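Local coordinates for protein tRNA-splicing ligase RtcB (Thermus thermophilus, PDB 2EPG) that probably joins RNA ends as a manganese-dependent, GTP-consuming ligase, sealing a 2',3'-cyclic phosphate or 3'-phosphate end to a 5'-hydroxyl end, at residues K194-A199 against C257-E262; E262-V267 against Q291-A296. All coordinates share one frame; numbering follows the deposited sequence.

How the contacts relate
Both contacts are partly buried and lie about 8 Å apart, centre to centre, on the same side of the chain's centre. They share helix 250-265, and their segments overlap at Glu262, which touches neither partner segment. Contact 1 sets that helix against the turn and first residues of helix 197-203, and is almost wholly polar: two hydrogen bonds given by hydroxyls and a bridging water. Contact 2 sets the end of the same helix against helix 288-321; there a salt bridge at the more exposed edge accompanies a buried aromatic pair. The two are tied together where Lys194 of contact 1 pairs with Asp292 of contact 2, NZ to OD2 2.8 Å, and where the rings of Tyr260 and Tyr293 meet.

Contact 1 (K194-A199 against C257-E262); sequences KVSERA and CQDYVE
Asp259 reaches from helix 250-265 to Ser196, and its OD1 accepts the Ser196 hydroxyl at an OG-OD1 distance of 2.5 Å. The hydroxyl comes in on the syn side of the carboxylate, 20° out of its plane. A water gives OD1 a second donor, 2.6 Å from it, and in turn accepts Ser196 N at 3.0 Å, so one carboxylate oxygen reaches both the side chain and the backbone of the serine. The other oxygen, OD2, is bonded to Gln255 one helical turn earlier, which limits rotation of the carboxylate. Ser196 is the N-cap of helix 197-203: with OG set between its backbone N and carbonyl carbon (chi1 77°), the hydroxyl accepts Ala199 N at 3.0 Å while its proton goes to Asp259. The acidic side chain thus serves as a second shell, fixing the hydroxyl that caps the helix start, and its negative charge would suit the positive end of that helix dipole. With an alanine in its place, Ala199 N would probably lose its capping acceptor and Asp259 OD1 its direct bond to this segment. Next along the helix, Tyr260 reaches with its phenol to the turn ahead of the cap. The ring extends until OH donates to Lys194 O at 2.8 Å, on a lone pair and in the carbonyl plane, with a C=O...OH angle of 131°. This carbonyl oxygen sits at the edge of the ring. Lys194 CB also rests against the hydroxyl, 3.6 Å from OH, but the lysine chain bends away at chi2 to send NZ to Asp292. Tyr260 packs further on Ala296 of helix 288-321.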
loop_
_atom_site.group_PDB
_atom_site.type_symbol
_atom_site.label_atom_id
_atom_site.label_comp_id
_atom_site.label_asym_id
_atom_site.label_seq_id
_atom_site.Cartn_x
_atom_site.Cartn_y
_atom_site.Cartn_z
ATOM N N LYS A 194 5.823 3.993 -22.113
ATOM C CA LYS A 194 6.464 2.754 -21.680
ATOM C C LYS A 194 5.446 1.717 -21.213
ATOM O O LYS A 194 5.801 0.591 -20.854
ATOM C CB LYS A 194 7.459 3.064 -20.561
ATOM C CG LYS A 194 8.373 4.258 -20.867
ATOM C CD LYS A 194 9.259 4.005 -22.089
ATOM C CE LYS A 194 10.201 5.173 -22.339
ATOM N NZ LYS A 194 11.343 4.759 -23.193
ATOM N N VAL A 195 4.176 2.098 -21.210
ATOM C CA VAL A 195 3.100 1.187 -20.811
ATOM C C VAL A 195 2.600 0.516 -22.094
ATOM O O VAL A 195 2.239 1.202 -23.050
ATOM C CB VAL A 195 1.954 1.970 -20.142
ATOM C CG1 VAL A 195 0.768 1.046 -19.851
ATOM C CG2 VAL A 195 2.461 2.622 -18.863
ATOM N N SER A 196 2.580 -0.813 -22.116
ATOM C CA SER A 196 2.156 -1.551 -23.311
ATOM C C SER A 196 0.702 -1.308 -23.657
ATOM O O SER A 196 -0.104 -0.959 -22.790
ATOM C CB SER A 196 2.384 -3.058 -23.132
ATOM O OG SER A 196 1.395 -3.631 -22.301
ATOM N N GLU A 197 0.370 -1.495 -24.932
ATOM C CA GLU A 197 -0.999 -1.299 -25.400
ATOM C C GLU A 197 -1.917 -2.188 -24.608
ATOM O O GLU A 197 -2.998 -1.780 -24.205
ATOM C CB GLU A 197 -1.148 -1.689 -26.873
ATOM C CG GLU A 197 -0.254 -0.955 -27.827
ATOM C CD GLU A 197 -0.574 -1.320 -29.254
ATOM O OE1 GLU A 197 -1.670 -0.946 -29.713
ATOM O OE2 GLU A 197 0.253 -1.992 -29.908
ATOM N N ARG A 198 -1.479 -3.425 -24.407
ATOM C CA ARG A 198 -2.260 -4.401 -23.674
ATOM C C ARG A 198 -2.561 -3.933 -22.246
ATOM O O ARG A 198 -3.693 -4.060 -21.771
ATOM C CB ARG A 198 -1.511 -5.728 -23.653
ATOM C CG ARG A 198 -2.193 -6.814 -22.871
ATOM C CD ARG A 198 -1.408 -8.101 -23.001
ATOM N NE ARG A 198 -2.005 -9.187 -22.234
ATOM C CZ ARG A 198 -1.624 -10.456 -22.342
ATOM N NH1 ARG A 198 -2.210 -11.394 -21.609
ATOM N NH2 ARG A 198 -0.667 -10.785 -23.200
ATOM N N ALA A 199 -1.553 -3.398 -21.559
ATOM C CA ALA A 199 -1.756 -2.920 -20.195
ATOM C C ALA A 199 -2.706 -1.732 -20.212
ATOM O O ALA A 199 -3.619 -1.637 -19.404
ATOM C CB ALA A 199 -0.420 -2.525 -19.575
ATOM N N CYS A 257 3.764 -5.426 -14.926
ATOM C CA CYS A 257 4.713 -6.264 -14.208
ATOM C C CYS A 257 5.120 -7.429 -15.103
ATOM O O CYS A 257 6.302 -7.757 -15.224
ATOM C CB CYS A 257 4.099 -6.787 -12.900
ATOM S SG CYS A 257 5.220 -7.823 -11.881
ATOM N N GLN A 258 4.126 -8.042 -15.737
ATOM C CA GLN A 258 4.347 -9.179 -16.632
ATOM C C GLN A 258 5.216 -8.799 -17.823
ATOM O O GLN A 258 6.161 -9.502 -18.157
ATOM C CB GLN A 258 3.008 -9.717 -17.136
ATOM C CG GLN A 258 3.140 -10.827 -18.160
ATOM C CD GLN A 258 3.613 -12.136 -17.552
ATOM O OE1 GLN A 258 2.892 -12.763 -16.772
ATOM N NE2 GLN A 258 4.830 -12.554 -17.902
ATOM N N ASP A 259 4.888 -7.678 -18.456
ATOM C CA ASP A 259 5.629 -7.188 -19.616
ATOM C C ASP A 259 7.109 -7.023 -19.305
ATOM O O ASP A 259 7.965 -7.414 -20.098
ATOM C CB ASP A 259 5.085 -5.831 -20.072
ATOM C CG ASP A 259 3.676 -5.908 -20.644
ATOM O OD1 ASP A 259 3.045 -4.839 -20.788
ATOM O OD2 ASP A 259 3.202 -7.020 -20.960
ATOM N N TYR A 260 7.418 -6.443 -18.150
ATOM C CA TYR A 260 8.810 -6.205 -17.799
ATOM C C TYR A 260 9.581 -7.354 -17.186
ATOM O O TYR A 260 10.792 -7.426 -17.355
ATOM C CB TYR A 260 8.929 -4.944 -16.937
ATOM C CG TYR A 260 8.775 -3.689 -17.776
ATOM C CD1 TYR A 260 7.529 -3.091 -17.949
ATOM C CD2 TYR A 260 9.867 -3.160 -18.472
ATOM C CE1 TYR A 260 7.367 -1.998 -18.798
ATOM C CE2 TYR A 260 9.724 -2.072 -19.326
ATOM C CZ TYR A 260 8.471 -1.499 -19.485
ATOM O OH TYR A 260 8.326 -0.441 -20.336
ATOM N N VAL A 261 8.907 -8.250 -16.476
ATOM C CA VAL A 261 9.615 -9.390 -15.918
ATOM C C VAL A 261 10.225 -10.137 -17.104
ATOM O O VAL A 261 11.432 -10.409 -17.121
ATOM C CB VAL A 261 8.680 -10.373 -15.166
ATOM C CG1 VAL A 261 9.413 -11.687 -14.919
ATOM C CG2 VAL A 261 8.240 -9.776 -13.838
ATOM N N GLU A 262 9.395 -10.458 -18.098
ATOM C CA GLU A 262 9.889 -11.188 -19.259
ATOM C C GLU A 262 10.887 -10.383 -20.069
ATOM O O GLU A 262 11.839 -10.940 -20.603
ATOM C CB GLU A 262 8.732 -11.688 -20.144
ATOM C CG GLU A 262 7.569 -10.742 -20.335
ATOM C CD GLU A 262 6.392 -11.417 -21.046
ATOM O OE1 GLU A 262 5.790 -12.355 -20.465
ATOM O OE2 GLU A 262 6.069 -11.012 -22.188
HETATM O O HOH W 1 4.029 -2.551 -20.124
#

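Contact 2 (E262-V267 against Q291-A296); sequences ERFLKV and QDYLQA
Phe264 and Tyr293 mark the closest backbone approach of 262-267 to 291-296, yet their CA atoms are still 9.2 Å apart, so side chains span the gap. Helix 250-265 is ending here, Lys266 being the first residue to leave helical torsions, whereas 291-296 lies within the long helix 288-321. The Phe264 ring points its far end at Tyr293, CZ lying 3.5 Å from CB. Tyr293 has CG turned to the side of its carbonyl carbon (chi1 167°), which carries the phenol away from the phenylalanine; the two rings are oblique, centroids 5.8 Å apart and planes at 76°. Both aromatic residues also pack on Val98 of strand 97-98, so the pair fills the junction between two helices and a short strand, and the Tyr293 side chain is about 8 Å from that of Asn340, a predicted GMP-binding residue. Toward solvent, Arg263 stretches an extended chain across to Asp292. Its NH2 donates to OD1 at 3.0 Å in a salt bridge, nearly in the guanidinium plane and on the anti lone pair of the oxygen; NH1 adds a weak bond to OD1 at 3.4 Å. Both nitrogens turn to the same oxygen, with the planes 47° apart, so the pairing is not the coplanar bidentate one. The second oxygen, OD2, takes Lys194, leaving the aspartate between two positive charges that would probably stabilise its ionised form.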
loop_
_atom_site.group_PDB
_atom_site.type_symbol
_atom_site.label_atom_id
_atom_site.label_comp_id
_atom_site.label_asym_id
_atom_site.label_seq_id
_atom_site.Cartn_x
_atom_site.Cartn_y
_atom_site.Cartn_z
ATOM N N GLU A 262 9.395 -10.458 -18.098
ATOM C CA GLU A 262 9.889 -11.188 -19.259
ATOM C C GLU A 262 10.887 -10.383 -20.069
ATOM O O GLU A 262 11.839 -10.940 -20.603
ATOM C CB GLU A 262 8.732 -11.688 -20.144
ATOM C CG GLU A 262 7.569 -10.742 -20.335
ATOM C CD GLU A 262 6.392 -11.417 -21.046
ATOM O OE1 GLU A 262 5.790 -12.355 -20.465
ATOM O OE2 GLU A 262 6.069 -11.012 -22.188
ATOM N N ARG A 263 10.696 -9.071 -20.147
ATOM C CA ARG A 263 11.644 -8.250 -20.874
ATOM C C ARG A 263 12.975 -8.259 -20.108
ATOM O O ARG A 263 14.042 -8.291 -20.719
ATOM C CB ARG A 263 11.119 -6.820 -21.030
ATOM C CG ARG A 263 12.078 -5.924 -21.808
ATOM C CD ARG A 263 11.529 -4.532 -22.102
ATOM N NE ARG A 263 12.557 -3.727 -22.765
ATOM C CZ ARG A 263 12.525 -2.405 -22.904
ATOM N NH1 ARG A 263 13.522 -1.790 -23.525
ATOM N NH2 ARG A 263 11.508 -1.698 -22.429
ATOM N N PHE A 264 12.908 -8.248 -18.775
ATOM C CA PHE A 264 14.113 -8.266 -17.922
ATOM C C PHE A 264 14.827 -9.612 -17.954
ATOM O O PHE A 264 16.038 -9.691 -17.745
ATOM C CB PHE A 264 13.761 -7.954 -16.459
ATOM C CG PHE A 264 13.619 -6.488 -16.150
ATOM C CD1 PHE A 264 13.370 -5.560 -17.162
ATOM C CD2 PHE A 264 13.679 -6.041 -14.831
ATOM C CE1 PHE A 264 13.177 -4.203 -16.865
ATOM C CE2 PHE A 264 13.486 -4.685 -14.523
ATOM C CZ PHE A 264 13.234 -3.767 -15.538
ATOM N N LEU A 265 14.074 -10.678 -18.184
ATOM C CA LEU A 265 14.670 -11.998 -18.237
ATOM C C LEU A 265 15.471 -12.140 -19.528
ATOM O O LEU A 265 16.595 -12.648 -19.523
ATOM C CB LEU A 265 13.577 -13.070 -18.172
ATOM C CG LEU A 265 12.885 -13.254 -16.814
ATOM C CD1 LEU A 265 11.592 -14.045 -16.996
ATOM C CD2 LEU A 265 13.835 -13.958 -15.844
ATOM N N LYS A 266 14.897 -11.652 -20.625
ATOM C CA LYS A 266 15.525 -11.751 -21.938
ATOM C C LYS A 266 16.558 -10.673 -22.236
ATOM O O LYS A 266 16.793 -10.346 -23.397
ATOM C CB LYS A 266 14.448 -11.739 -23.026
ATOM C CG LYS A 266 14.839 -12.493 -24.296
ATOM C CD LYS A 266 13.626 -12.741 -25.189
ATOM C CE LYS A 266 13.894 -13.836 -26.222
ATOM N NZ LYS A 266 15.008 -13.495 -27.148
ATOM N N VAL A 267 17.179 -10.124 -21.196
ATOM C CA VAL A 267 18.192 -9.094 -21.383
ATOM C C VAL A 267 19.160 -9.143 -20.213
ATOM O O VAL A 267 20.145 -8.406 -20.176
ATOM C CB VAL A 267 17.552 -7.682 -21.475
ATOM C CG1 VAL A 267 17.182 -7.166 -20.080
ATOM C CG2 VAL A 267 18.499 -6.730 -22.171
ATOM N N GLN A 291 15.069 1.817 -16.578
ATOM C CA GLN A 291 14.413 3.114 -16.687
ATOM C C GLN A 291 13.004 3.003 -17.241
ATOM O O GLN A 291 12.091 3.701 -16.777
ATOM C CB GLN A 291 15.229 4.035 -17.593
ATOM C CG GLN A 291 16.510 4.543 -16.961
ATOM C CD GLN A 291 16.231 5.567 -15.883
ATOM O OE1 GLN A 291 15.708 6.647 -16.164
ATOM N NE2 GLN A 291 16.557 5.230 -14.640
ATOM N N ASP A 292 12.813 2.137 -18.238
ATOM C CA ASP A 292 11.487 1.995 -18.835
ATOM C C ASP A 292 10.473 1.425 -17.855
ATOM O O ASP A 292 9.352 1.921 -17.764
ATOM C CB ASP A 292 11.545 1.117 -20.079
ATOM C CG ASP A 292 12.142 1.839 -21.282
ATOM O OD1 ASP A 292 12.302 1.187 -22.325
ATOM O OD2 ASP A 292 12.441 3.045 -21.203
ATOM N N TYR A 293 10.867 0.384 -17.128
ATOM C CA TYR A 293 9.970 -0.234 -16.157
ATOM C C TYR A 293 9.586 0.770 -15.081
ATOM O O TYR A 293 8.416 0.854 -14.676
ATOM C CB TYR A 293 10.622 -1.454 -15.484
ATOM C CG TYR A 293 9.845 -1.929 -14.257
ATOM C CD1 TYR A 293 8.559 -2.466 -14.388
ATOM C CD2 TYR A 293 10.366 -1.767 -12.967
ATOM C CE1 TYR A 293 7.807 -2.825 -13.279
ATOM C CE2 TYR A 293 9.613 -2.121 -11.837
ATOM C CZ TYR A 293 8.332 -2.649 -11.999
ATOM O OH TYR A 293 7.566 -2.985 -10.888
ATOM N N LEU A 294 10.569 1.535 -14.622
ATOM C CA LEU A 294 10.312 2.519 -13.577
ATOM C C LEU A 294 9.305 3.541 -14.073
ATOM O O LEU A 294 8.407 3.939 -13.330
ATOM C CB LEU A 294 11.615 3.202 -13.136
ATOM C CG LEU A 294 12.448 2.386 -12.133
ATOM C CD1 LEU A 294 13.840 2.994 -11.976
ATOM C CD2 LEU A 294 11.726 2.346 -10.785
ATOM N N GLN A 295 9.432 3.951 -15.337
ATOM C CA GLN A 295 8.494 4.919 -15.894
ATOM C C GLN A 295 7.103 4.341 -16.066
ATOM O O GLN A 295 6.115 5.027 -15.846
ATOM C CB GLN A 295 9.005 5.444 -17.235
ATOM C CG GLN A 295 10.148 6.409 -17.105
ATOM C CD GLN A 295 10.873 6.606 -18.426
ATOM O OE1 GLN A 295 10.249 6.685 -19.484
ATOM N NE2 GLN A 295 12.190 6.700 -18.366
ATOM N N ALA A 296 7.026 3.079 -16.471
ATOM C CA ALA A 296 5.743 2.398 -16.666
ATOM C C ALA A 296 5.099 2.047 -15.310
ATOM O O ALA A 296 3.873 2.059 -15.144
ATOM C CB ALA A 296 5.962 1.120 -17.494
#